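PDB 6XXW: beta-glucuronidase from Dictyoglomus thermophilum, which probably hydrolyses beta-D-glucuronides, releasing glucuronic acid, as a glycoside hydrolase of family 2. Local coordinates for residues Q527-M530 and I531-F534; L585-R588 and W589-P593; L227-K230 and D231-V235. All coordinates share one frame; numbering follows the deposited sequence. Where two conformers were deposited one is given.

Interaction 1 (Q527-M530 and I531-F534); sequences QQEM and IKRF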
ATOM      1  N   GLN A 527      11.440  -2.961  11.612  1.00 14.06           N
ATOM      2  CA  GLN A 527      11.295  -1.902  12.602  1.00 15.41           C
ATOM      3  C   GLN A 527      11.005  -2.484  13.985  1.00 21.32           C
ATOM      4  O   GLN A 527      11.632  -2.094  14.979  1.00 17.05           O
ATOM      5  CB  GLN A 527      10.203  -0.921  12.162  1.00 16.51           C
ATOM      6  CG  GLN A 527       9.864   0.146  13.216  1.00 17.84           C
ATOM      7  CD  GLN A 527       8.646   0.977  12.823  1.00 17.90           C
ATOM      8  OE1 GLN A 527       7.692   0.461  12.248  1.00 17.84           O
ATOM      9  NE2 GLN A 527       8.678   2.264  13.140  1.00 18.00           N
ATOM     10  N   GLN A 528      10.073  -3.442  14.064  1.00 14.31           N
ATOM     11  CA  GLN A 528       9.731  -4.041  15.355  1.00 16.89           C
ATOM     12  C   GLN A 528      10.895  -4.841  15.934  1.00 18.37           C
ATOM     13  O   GLN A 528      11.165  -4.763  17.136  1.00 19.78           O
ATOM     14  CB  GLN A 528       8.479  -4.933  15.227  1.00 18.25           C
ATOM     15  CG  GLN A 528       8.191  -5.806  16.466  1.00 15.77           C
ATOM     16  CD  GLN A 528       6.783  -6.393  16.482  1.00 26.30           C
ATOM     17  OE1 GLN A 528       5.793  -5.666  16.431  1.00 24.58           O
ATOM     18  NE2 GLN A 528       6.694  -7.715  16.548  1.00 29.54           N
ATOM     19  N   GLU A 529      11.588  -5.631  15.106  1.00 15.08           N
ATOM     20  CA  GLU A 529      12.674  -6.453  15.638  1.00 19.72           C
ATOM     21  C   GLU A 529      13.828  -5.584  16.127  1.00 21.88           C
ATOM     22  O   GLU A 529      14.403  -5.840  17.190  1.00 19.30           O
ATOM     23  CB  GLU A 529      13.159  -7.441  14.576  1.00 19.71           C
ATOM     24  CG  GLU A 529      14.170  -8.465  15.089  1.00 28.92           C
ATOM     25  CD  GLU A 529      13.577  -9.440  16.099  1.00 35.31           C
ATOM     26  OE1 GLU A 529      12.349  -9.684  16.068  1.00 35.08           O
ATOM     27  OE2 GLU A 529      14.348  -9.963  16.934  1.00 43.07           O
ATOM     28  N   MET A 530      14.179  -4.554  15.361  1.00 16.92           N
ATOM     29  CA  MET A 530      15.230  -3.645  15.796  1.00 20.11           C
ATOM     30  C   MET A 530      14.877  -3.020  17.142  1.00 16.50           C
ATOM     31  O   MET A 530      15.676  -3.042  18.085  1.00 16.70           O
ATOM     32  CB  MET A 530      15.445  -2.564  14.736  1.00 17.82           C
ATOM     33  CG  MET A 530      16.416  -1.482  15.186  1.00 20.63           C
ATOM     34  SD  MET A 530      16.560  -0.165  13.960  1.00 22.52           S
ATOM     35  CE  MET A 530      17.816   0.870  14.741  1.00 20.27           C
ATOM     36  N   ILE A 531      13.661  -2.491  17.263  1.00 16.72           N
ATOM     37  CA  ILE A 531      13.275  -1.813  18.496  1.00 20.22           C
ATOM     38  C   ILE A 531      13.256  -2.801  19.655  1.00 22.30           C
ATOM     39  O   ILE A 531      13.740  -2.504  20.756  1.00 16.97           O
ATOM     40  CB  ILE A 531      11.918  -1.103  18.298  1.00 20.93           C
ATOM     41  CG1 ILE A 531      12.120   0.197  17.510  1.00 19.81           C
ATOM     42  CG2 ILE A 531      11.235  -0.836  19.625  1.00 15.22           C
ATOM     43  CD1 ILE A 531      10.826   0.818  17.001  1.00 18.07           C
ATOM     44  N   LYS A 532      12.756  -4.017  19.404  1.00 16.80           N
ATOM     45  CA  LYS A 532      12.698  -5.046  20.440  1.00 20.92           C
ATOM     46  C   LYS A 532      14.086  -5.405  20.958  1.00 20.56           C
ATOM     47  O   LYS A 532      14.282  -5.586  22.166  1.00 21.70           O
ATOM     48  CB  LYS A 532      11.995  -6.289  19.886  1.00 21.78           C
ATOM     49  CG  LYS A 532      11.971  -7.478  20.819  1.00 28.22           C
ATOM     50  CD  LYS A 532      11.126  -8.609  20.233  1.00 32.36           C
ATOM     51  CE  LYS A 532      11.898  -9.412  19.189  1.00 39.08           C
ATOM     52  NZ  LYS A 532      11.192 -10.685  18.809  1.00 47.97           N
ATOM     53  N   ARG A 533      15.064  -5.516  20.061  1.00 20.03           N
ATOM     54  CA  ARG A 533      16.407  -5.904  20.481  0.53 21.18           C
ATOM     55  C   ARG A 533      17.103  -4.772  21.225  1.00 18.81           C
ATOM     56  O   ARG A 533      17.856  -5.016  22.175  1.00 21.51           O
ATOM     57  CB  ARG A 533      17.222  -6.340  19.266  0.53 18.60           C
ATOM     58  CG  ARG A 533      16.700  -7.620  18.626  0.53 22.65           C
ATOM     59  CD  ARG A 533      17.572  -8.035  17.465  0.53 24.01           C
ATOM     60  NE  ARG A 533      18.814  -8.653  17.917  0.53 27.32           N
ATOM     61  CZ  ARG A 533      19.429  -9.645  17.279  0.53 27.19           C
ATOM     62  NH1 ARG A 533      18.911 -10.130  16.158  0.53 29.92           N
ATOM     63  NH2 ARG A 533      20.561 -10.147  17.757  0.53 29.46           N
ATOM     64  N   PHE A 534      16.871  -3.530  20.802  1.00 18.95           N
ATOM     65  CA  PHE A 534      17.427  -2.389  21.527  1.00 17.95           C
ATOM     66  C   PHE A 534      16.939  -2.374  22.979  1.00 21.33           C
ATOM     67  O   PHE A 534      17.739  -2.261  23.914  1.00 20.59           O
ATOM     68  CB  PHE A 534      17.043  -1.082  20.828  1.00 17.42           C
ATOM     69  CG  PHE A 534      18.023  -0.608  19.786  1.00 20.39           C
ATOM     70  CD1 PHE A 534      18.256  -1.341  18.631  1.00 20.23           C
ATOM     71  CD2 PHE A 534      18.690   0.603  19.950  1.00 20.75           C
ATOM     72  CE1 PHE A 534      19.144  -0.877  17.662  1.00 17.33           C
ATOM     73  CE2 PHE A 534      19.587   1.063  18.994  1.00 17.26           C
ATOM     74  CZ  PHE A 534      19.811   0.329  17.844  1.00 15.98           C
TER
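M530 and F534, one helical turn apart, lie side by side and point the same way on helix 524-538. The methionine runs out fully extended: CB merely adjoins the peptide to I531, CG stands 3.7 Å from F534 CE1, and SD sits 5.4 Å from the centroid of the F534 ring, obliquely placed in a Met-aromatic contact. Its methyl group completes the path, CE lying 3.7 Å from both CE1 and CZ of F534. With CG anti to the backbone N (chi1 173°), the chain is carried along the ring and not away from it. Through the backbone, F534 N donates to M530 O at 3.0 Å.

The outer side of the turn is ionic. E529 bends at chi2, which brings OE1 to 3.1 Å from K532 NZ in a salt bridge whose hydrogen bond is weak; R533 passes the same carboxylate with its CG, 3.7 Å from E529 OE2, while its guanidinium pairs with E483. I531, laid beside the CG of Q527, faces V581 of helix 580-591. An apolar inner face and a charged outer one mark an amphipathic helix, here the helix linking strands 501-505 and 544-550 in a beta-alpha-beta unit of the TIM barrel.

Interaction 2 (L585-R588 and W589-P593); sequences LKER and WSKLP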
ATOM      1  N   LEU A 585       5.069  -2.017  21.460  1.00 16.75           N
ATOM      2  CA  LEU A 585       5.339  -1.035  22.515  1.00 16.12           C
ATOM      3  C   LEU A 585       4.186  -0.953  23.513  1.00 19.45           C
ATOM      4  O   LEU A 585       4.413  -0.832  24.725  1.00 17.90           O
ATOM      5  CB  LEU A 585       5.625   0.334  21.896  1.00 16.99           C
ATOM      6  CG  LEU A 585       6.962   0.456  21.144  1.00 21.08           C
ATOM      7  CD1 LEU A 585       7.070   1.797  20.424  1.00 19.32           C
ATOM      8  CD2 LEU A 585       8.167   0.215  22.060  1.00 18.89           C
ATOM      9  N   LYS A 586       2.942  -1.031  23.032  1.00 18.99           N
ATOM     10  CA  LYS A 586       1.812  -1.032  23.958  1.00 21.34           C
ATOM     11  C   LYS A 586       1.924  -2.174  24.956  1.00 22.15           C
ATOM     12  O   LYS A 586       1.664  -1.993  26.152  1.00 19.35           O
ATOM     13  CB  LYS A 586       0.489  -1.132  23.194  1.00 17.51           C
ATOM     14  CG  LYS A 586      -0.773  -1.024  24.073  1.00 19.53           C
ATOM     15  CD  LYS A 586      -2.033  -1.035  23.212  1.00 22.52           C
ATOM     16  CE  LYS A 586      -3.296  -1.285  24.031  1.00 23.31           C
ATOM     17  NZ  LYS A 586      -3.603  -0.192  24.991  1.00 25.98           N
ATOM     18  N   GLU A 587       2.303  -3.364  24.481  1.00 20.71           N
ATOM     19  CA  GLU A 587       2.379  -4.516  25.369  1.00 28.09           C
ATOM     20  C   GLU A 587       3.552  -4.392  26.335  1.00 25.65           C
ATOM     21  O   GLU A 587       3.400  -4.654  27.534  1.00 25.93           O
ATOM     22  CB  GLU A 587       2.475  -5.806  24.556  1.00 28.40           C
ATOM     23  CG  GLU A 587       2.049  -7.035  25.353  1.00 47.72           C
ATOM     24  CD  GLU A 587       2.856  -8.271  25.008  1.00 59.74           C
ATOM     25  OE1 GLU A 587       3.048  -9.128  25.899  1.00 63.71           O
ATOM     26  OE2 GLU A 587       3.297  -8.388  23.844  1.00 66.42           O
ATOM     27  N   ARG A 588       4.728  -3.991  25.834  1.00 19.54           N
ATOM     28  CA  ARG A 588       5.865  -3.755  26.718  1.00 19.00           C
ATOM     29  C   ARG A 588       5.532  -2.693  27.759  1.00 20.98           C
ATOM     30  O   ARG A 588       5.646  -2.927  28.970  1.00 23.33           O
ATOM     31  CB  ARG A 588       7.086  -3.330  25.900  1.00 19.84           C
ATOM     32  CG  ARG A 588       8.263  -2.817  26.732  1.00 22.37           C
ATOM     33  CD  ARG A 588       9.518  -2.624  25.879  1.00 20.32           C
ATOM     34  NE  ARG A 588      10.599  -1.937  26.602  1.00 18.39           N
ATOM     35  CZ  ARG A 588      11.425  -2.518  27.470  1.00 21.63           C
ATOM     36  NH1 ARG A 588      11.313  -3.823  27.738  1.00 23.23           N
ATOM     37  NH2 ARG A 588      12.364  -1.795  28.077  1.00 18.93           N
ATOM     38  N   TRP A 589       5.091  -1.518  27.305  1.00 18.69           N
ATOM     39  CA  TRP A 589       4.923  -0.398  28.222  1.00 20.54           C
ATOM     40  C   TRP A 589       3.757  -0.597  29.185  1.00 26.75           C
ATOM     41  O   TRP A 589       3.735   0.039  30.242  1.00 23.52           O
ATOM     42  CB  TRP A 589       4.752   0.892  27.430  1.00 17.95           C
ATOM     43  CG  TRP A 589       6.025   1.354  26.762  1.00 18.19           C
ATOM     44  CD1 TRP A 589       7.298   0.928  27.019  1.00 19.77           C
ATOM     45  CD2 TRP A 589       6.128   2.336  25.730  1.00 18.81           C
ATOM     46  NE1 TRP A 589       8.196   1.597  26.202  1.00 18.63           N
ATOM     47  CE2 TRP A 589       7.494   2.470  25.409  1.00 17.84           C
ATOM     48  CE3 TRP A 589       5.193   3.127  25.054  1.00 18.31           C
ATOM     49  CZ2 TRP A 589       7.945   3.355  24.428  1.00 15.63           C
ATOM     50  CZ3 TRP A 589       5.642   4.004  24.083  1.00 18.29           C
ATOM     51  CH2 TRP A 589       7.005   4.118  23.788  1.00 17.85           C
ATOM     52  N   SER A 590       2.798  -1.471  28.862  1.00 25.22           N
ATOM     53  CA  SER A 590       1.762  -1.789  29.841  1.00 29.47           C
ATOM     54  C   SER A 590       2.319  -2.582  31.017  1.00 27.52           C
ATOM     55  O   SER A 590       1.680  -2.645  32.073  1.00 36.63           O
ATOM     56  CB  SER A 590       0.629  -2.576  29.182  1.00 26.97           C
ATOM     57  OG  SER A 590       1.029  -3.925  28.979  1.00 31.53           O
ATOM     58  N   LYS A 591       3.490  -3.192  30.851  1.00 24.80           N
ATOM     59  CA  LYS A 591       4.141  -3.974  31.891  1.00 34.19           C
ATOM     60  C   LYS A 591       5.195  -3.190  32.648  1.00 30.98           C
ATOM     61  O   LYS A 591       5.640  -3.644  33.707  1.00 41.81           O
ATOM     62  CB  LYS A 591       4.815  -5.208  31.287  1.00 27.67           C
ATOM     63  CG  LYS A 591       3.877  -6.293  30.791  1.00 27.32           C
ATOM     64  CD  LYS A 591       4.691  -7.469  30.258  1.00 34.38           C
ATOM     65  CE  LYS A 591       4.479  -7.680  28.772  1.00 37.53           C
ATOM     66  NZ  LYS A 591       5.409  -8.713  28.219  1.00 47.57           N
ATOM     67  N   LEU A 592       5.636  -2.068  32.111  1.00 32.48           N
ATOM     68  CA  LEU A 592       6.681  -1.257  32.719  1.00 27.32           C
ATOM     69  C   LEU A 592       6.051  -0.168  33.559  1.00 29.44           C
ATOM     70  O   LEU A 592       5.237   0.608  33.036  1.00 28.89           O
ATOM     71  CB  LEU A 592       7.562  -0.622  31.647  1.00 24.97           C
ATOM     72  CG  LEU A 592       8.528  -1.486  30.840  1.00 31.41           C
ATOM     73  CD1 LEU A 592       9.516  -0.567  30.136  1.00 30.18           C
ATOM     74  CD2 LEU A 592       9.250  -2.509  31.729  1.00 37.98           C
ATOM     75  N   PRO A 593       6.395  -0.061  34.839  1.00 26.52           N
ATOM     76  CA  PRO A 593       5.846   1.030  35.648  1.00 29.82           C
ATOM     77  C   PRO A 593       6.483   2.360  35.269  1.00 30.46           C
ATOM     78  O   PRO A 593       7.621   2.415  34.797  1.00 27.97           O
ATOM     79  CB  PRO A 593       6.207   0.626  37.082  1.00 32.21           C
ATOM     80  CG  PRO A 593       7.451  -0.191  36.942  1.00 29.74           C
ATOM     81  CD  PRO A 593       7.385  -0.867  35.576  1.00 27.30           C
TER
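L585 lies over one face of the W589 indole, and this is the close-packed half of the turn. CB of L585 stands 4.2 Å from the centroid of the six-membered ring and only 8° off its normal, a CH-pi contact, while CD2 comes to 3.9 Å from W589 CZ2. The indole is placed there by a chi1 of -72°, which sets CG anti to the carbonyl carbon and leaves the ring beside the leucine, both side chains pointing the same way. The ring also meets F304 at a steep angle, and NE1 donates to E547. R588 reaches out extended from CG to NE; CD1 of L592 lies over one face of its guanidinium, toward the rim, 3.7 Å from NH2, and the group is held by D539 and E547. Because E547 takes both the arginine and the indole N-H, it fixes the two neighbours together. With an alanine at W589, L585 would probably lose its flat partner, a gap open beside I332 and I549, and E547 lack one donor.

The other side is looser and more exposed. E587 OE1 and K591 NZ form a salt bridge of 3.3 Å, its hydrogen bond weak. S590 turns OG back on the helix to donate to E587 O at 2.9 Å. Toward the C-terminus, R588 O accepts from K591 N at 2.9 Å and only weakly from L592 N. Such tightening of the backbone bonds from i+4 to i+3 is common at the C-terminal end of an alpha-helix, here helix 580-591, packed on strand 544-550 outside the TIM barrel's sheet.

Interaction 3 (L227-K230 and D231-V235); sequences LRDK and DKNIV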
ATOM      1  N   LEU A 227      -5.500  29.849  45.219  1.00 23.82           N
ATOM      2  CA  LEU A 227      -5.284  28.548  44.618  1.00 23.82           C
ATOM      3  C   LEU A 227      -6.508  27.685  44.889  1.00 25.06           C
ATOM      4  O   LEU A 227      -6.970  27.603  46.035  1.00 24.60           O
ATOM      5  CB  LEU A 227      -4.030  27.901  45.188  1.00 23.04           C
ATOM      6  CG  LEU A 227      -3.459  26.729  44.402  1.00 30.32           C
ATOM      7  CD1 LEU A 227      -2.854  27.227  43.104  1.00 21.31           C
ATOM      8  CD2 LEU A 227      -2.420  26.049  45.247  1.00 21.18           C
ATOM      9  N   ARG A 228      -7.037  27.059  43.836  1.00 24.06           N
ATOM     10  CA  ARG A 228      -8.221  26.219  43.918  1.00 22.17           C
ATOM     11  C   ARG A 228      -7.891  24.809  43.456  1.00 25.98           C
ATOM     12  O   ARG A 228      -7.092  24.619  42.535  1.00 22.55           O
ATOM     13  CB  ARG A 228      -9.359  26.766  43.053  1.00 25.83           C
ATOM     14  CG  ARG A 228     -10.008  28.003  43.607  1.00 30.00           C
ATOM     15  CD  ARG A 228     -11.079  28.486  42.660  1.00 33.53           C
ATOM     16  NE  ARG A 228     -11.839  29.571  43.256  1.00 32.76           N
ATOM     17  CZ  ARG A 228     -11.648  30.845  42.966  1.00 38.54           C
ATOM     18  NH1 ARG A 228     -10.711  31.190  42.088  1.00 39.42           N
ATOM     19  NH2 ARG A 228     -12.387  31.769  43.555  1.00 33.07           N
ATOM     20  N   ASP A 229      -8.518  23.821  44.090  1.00 23.97           N
ATOM     21  CA  ASP A 229      -8.324  22.432  43.700  1.00 24.20           C
ATOM     22  C   ASP A 229      -9.259  22.094  42.535  1.00 27.82           C
ATOM     23  O   ASP A 229      -9.913  22.968  41.956  1.00 26.33           O
ATOM     24  CB  ASP A 229      -8.489  21.504  44.912  1.00 25.25           C
ATOM     25  CG  ASP A 229      -9.930  21.423  45.437  1.00 36.14           C
ATOM     26  OD1 ASP A 229     -10.873  21.919  44.787  1.00 33.82           O
ATOM     27  OD2 ASP A 229     -10.114  20.839  46.527  1.00 33.63           O
ATOM     28  N   LYS A 230      -9.336  20.801  42.206  1.00 31.27           N
ATOM     29  CA  LYS A 230     -10.126  20.327  41.071  1.00 39.01           C
ATOM     30  C   LYS A 230     -11.603  20.680  41.206  1.00 40.67           C
ATOM     31  O   LYS A 230     -12.286  20.885  40.194  1.00 39.70           O
ATOM     32  CB  LYS A 230      -9.980  18.808  40.933  1.00 41.18           C
ATOM     33  CG  LYS A 230     -10.411  18.036  42.192  1.00 50.96           C
ATOM     34  CD  LYS A 230     -10.189  16.525  42.090  1.00 54.27           C
ATOM     35  CE  LYS A 230      -9.922  15.934  43.485  1.00 60.20           C
ATOM     36  NZ  LYS A 230      -9.800  14.439  43.480  1.00 49.59           N
ATOM     37  N   ASP A 231     -12.119  20.732  42.435  1.00 37.02           N
ATOM     38  CA  ASP A 231     -13.533  20.976  42.684  1.00 38.20           C
ATOM     39  C   ASP A 231     -13.832  22.437  43.006  1.00 42.66           C
ATOM     40  O   ASP A 231     -14.898  22.736  43.555  1.00 40.60           O
ATOM     41  CB  ASP A 231     -14.032  20.069  43.808  1.00 41.32           C
ATOM     42  CG  ASP A 231     -13.825  18.600  43.505  1.00 51.69           C
ATOM     43  OD1 ASP A 231     -13.024  17.944  44.208  1.00 60.84           O
ATOM     44  OD2 ASP A 231     -14.449  18.103  42.546  1.00 49.76           O
ATOM     45  N   LYS A 232     -12.916  23.348  42.675  1.00 40.24           N
ATOM     46  CA  LYS A 232     -13.043  24.789  42.883  1.00 34.34           C
ATOM     47  C   LYS A 232     -12.967  25.192  44.351  1.00 32.24           C
ATOM     48  O   LYS A 232     -13.206  26.362  44.670  1.00 33.12           O
ATOM     49  CB  LYS A 232     -14.335  25.354  42.277  1.00 36.94           C
ATOM     50  CG  LYS A 232     -14.371  25.392  40.755  1.00 49.20           C
ATOM     51  CD  LYS A 232     -15.551  26.239  40.273  1.00 58.51           C
ATOM     52  CE  LYS A 232     -16.301  25.578  39.125  1.00 63.81           C
ATOM     53  NZ  LYS A 232     -17.348  26.482  38.565  1.00 67.40           N
ATOM     54  N   ASN A 233     -12.647  24.269  45.253  1.00 28.80           N
ATOM     55  CA  ASN A 233     -12.401  24.633  46.643  1.00 30.36           C
ATOM     56  C   ASN A 233     -11.134  25.471  46.751  1.00 35.99           C
ATOM     57  O   ASN A 233     -10.106  25.129  46.164  1.00 27.97           O
ATOM     58  CB  ASN A 233     -12.254  23.386  47.508  1.00 32.65           C
ATOM     59  CG  ASN A 233     -13.440  22.458  47.393  1.00 35.70           C
ATOM     60  OD1 ASN A 233     -13.286  21.262  47.131  1.00 44.35           O
ATOM     61  ND2 ASN A 233     -14.636  23.003  47.583  1.00 29.09           N
ATOM     62  N   ILE A 234     -11.203  26.556  47.513  1.00 33.31           N
ATOM     63  CA  ILE A 234     -10.021  27.363  47.805  1.00 27.15           C
ATOM     64  C   ILE A 234      -9.173  26.620  48.827  1.00 33.22           C
ATOM     65  O   ILE A 234      -9.640  26.317  49.931  1.00 34.09           O
ATOM     66  CB  ILE A 234     -10.406  28.755  48.324  1.00 28.98           C
ATOM     67  CG1 ILE A 234     -11.087  29.568  47.227  1.00 28.77           C
ATOM     68  CG2 ILE A 234      -9.169  29.494  48.828  1.00 27.60           C
ATOM     69  CD1 ILE A 234     -11.788  30.809  47.753  1.00 43.79           C
ATOM     70  N   VAL A 235      -7.922  26.321  48.466  1.00 28.96           N
ATOM     71  CA  VAL A 235      -7.014  25.637  49.382  1.00 25.56           C
ATOM     72  C   VAL A 235      -5.885  26.525  49.863  1.00 23.14           C
ATOM     73  O   VAL A 235      -5.149  26.115  50.777  1.00 33.16           O
ATOM     74  CB  VAL A 235      -6.437  24.341  48.768  1.00 28.63           C
ATOM     75  CG1 VAL A 235      -7.564  23.354  48.423  1.00 34.50           C
ATOM     76  CG2 VAL A 235      -5.576  24.657  47.551  1.00 29.29           C
TER
HETATM   77  O   HOH W   1     -14.272  29.171  44.802  1.00 47.48           O
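D229 and N233 face each other across the tip of the hairpin of strands 223-228 and 234-239, neighbours in the antiparallel sheet of the family 2 domain, and backbone hydrogen bonds set the frame. D229 N donates to N233 O at 2.9 Å, and V235 N donates to L227 O at 2.9 Å. Between these two bonds R228 and I234 form an antiparallel non-hydrogen-bonded pair. The chain reverses through a type I turn with a G1 bulge, D229 to K232, with K232 left-handed (phi 70°) and K232 N donating to D229 O at 3.1 Å.

Side-chain to backbone bonds centre on the D229 carboxylate. With CG between the backbone N and the carbonyl carbon (chi1 69°), OD1 folds in over the turn and accepts from D231 N at 2.9 Å (an Asx turn) and N233 N at 3.0 Å, which reach it from opposite faces of the carboxylate plane.

A water makes the third link, accepting from R228 NE at 2.9 Å and donating to K232 O, at the guanidinium edge and in its plane. That guanidinium pairs with E264 of strand 257-268, on the other side of 223-228.

Apolar contact is slight: L227 CD2 approaches V235 CG2 at 4.1 Å.

With two backbone N-H groups gripped by one carboxylate oxygen, the turn's shape probably depends largely on polar bonds, and these donors would be expected to favour a charged aspartate, although the D231 carboxylate would oppose this.

How the interactions relate
Interactions 1 and 2 belong to neighbouring helices of the TIM-barrel region, with centres about 15 Å apart, and they touch directly: I531 CG2 of the first lies 4.1 Å from L585 CD2 of the second. L585 is thus shared between the indole of its own helix and the flank of helix 524-538. Strand 544-550, which follows helix 524-538 in the chain, also meets L585 and W589 through I549. Interaction 3 stands apart, in the family 2 region of residues 194-283, its centre about 46 Å from that of interaction 1 and about 34 Å from that of interaction 2.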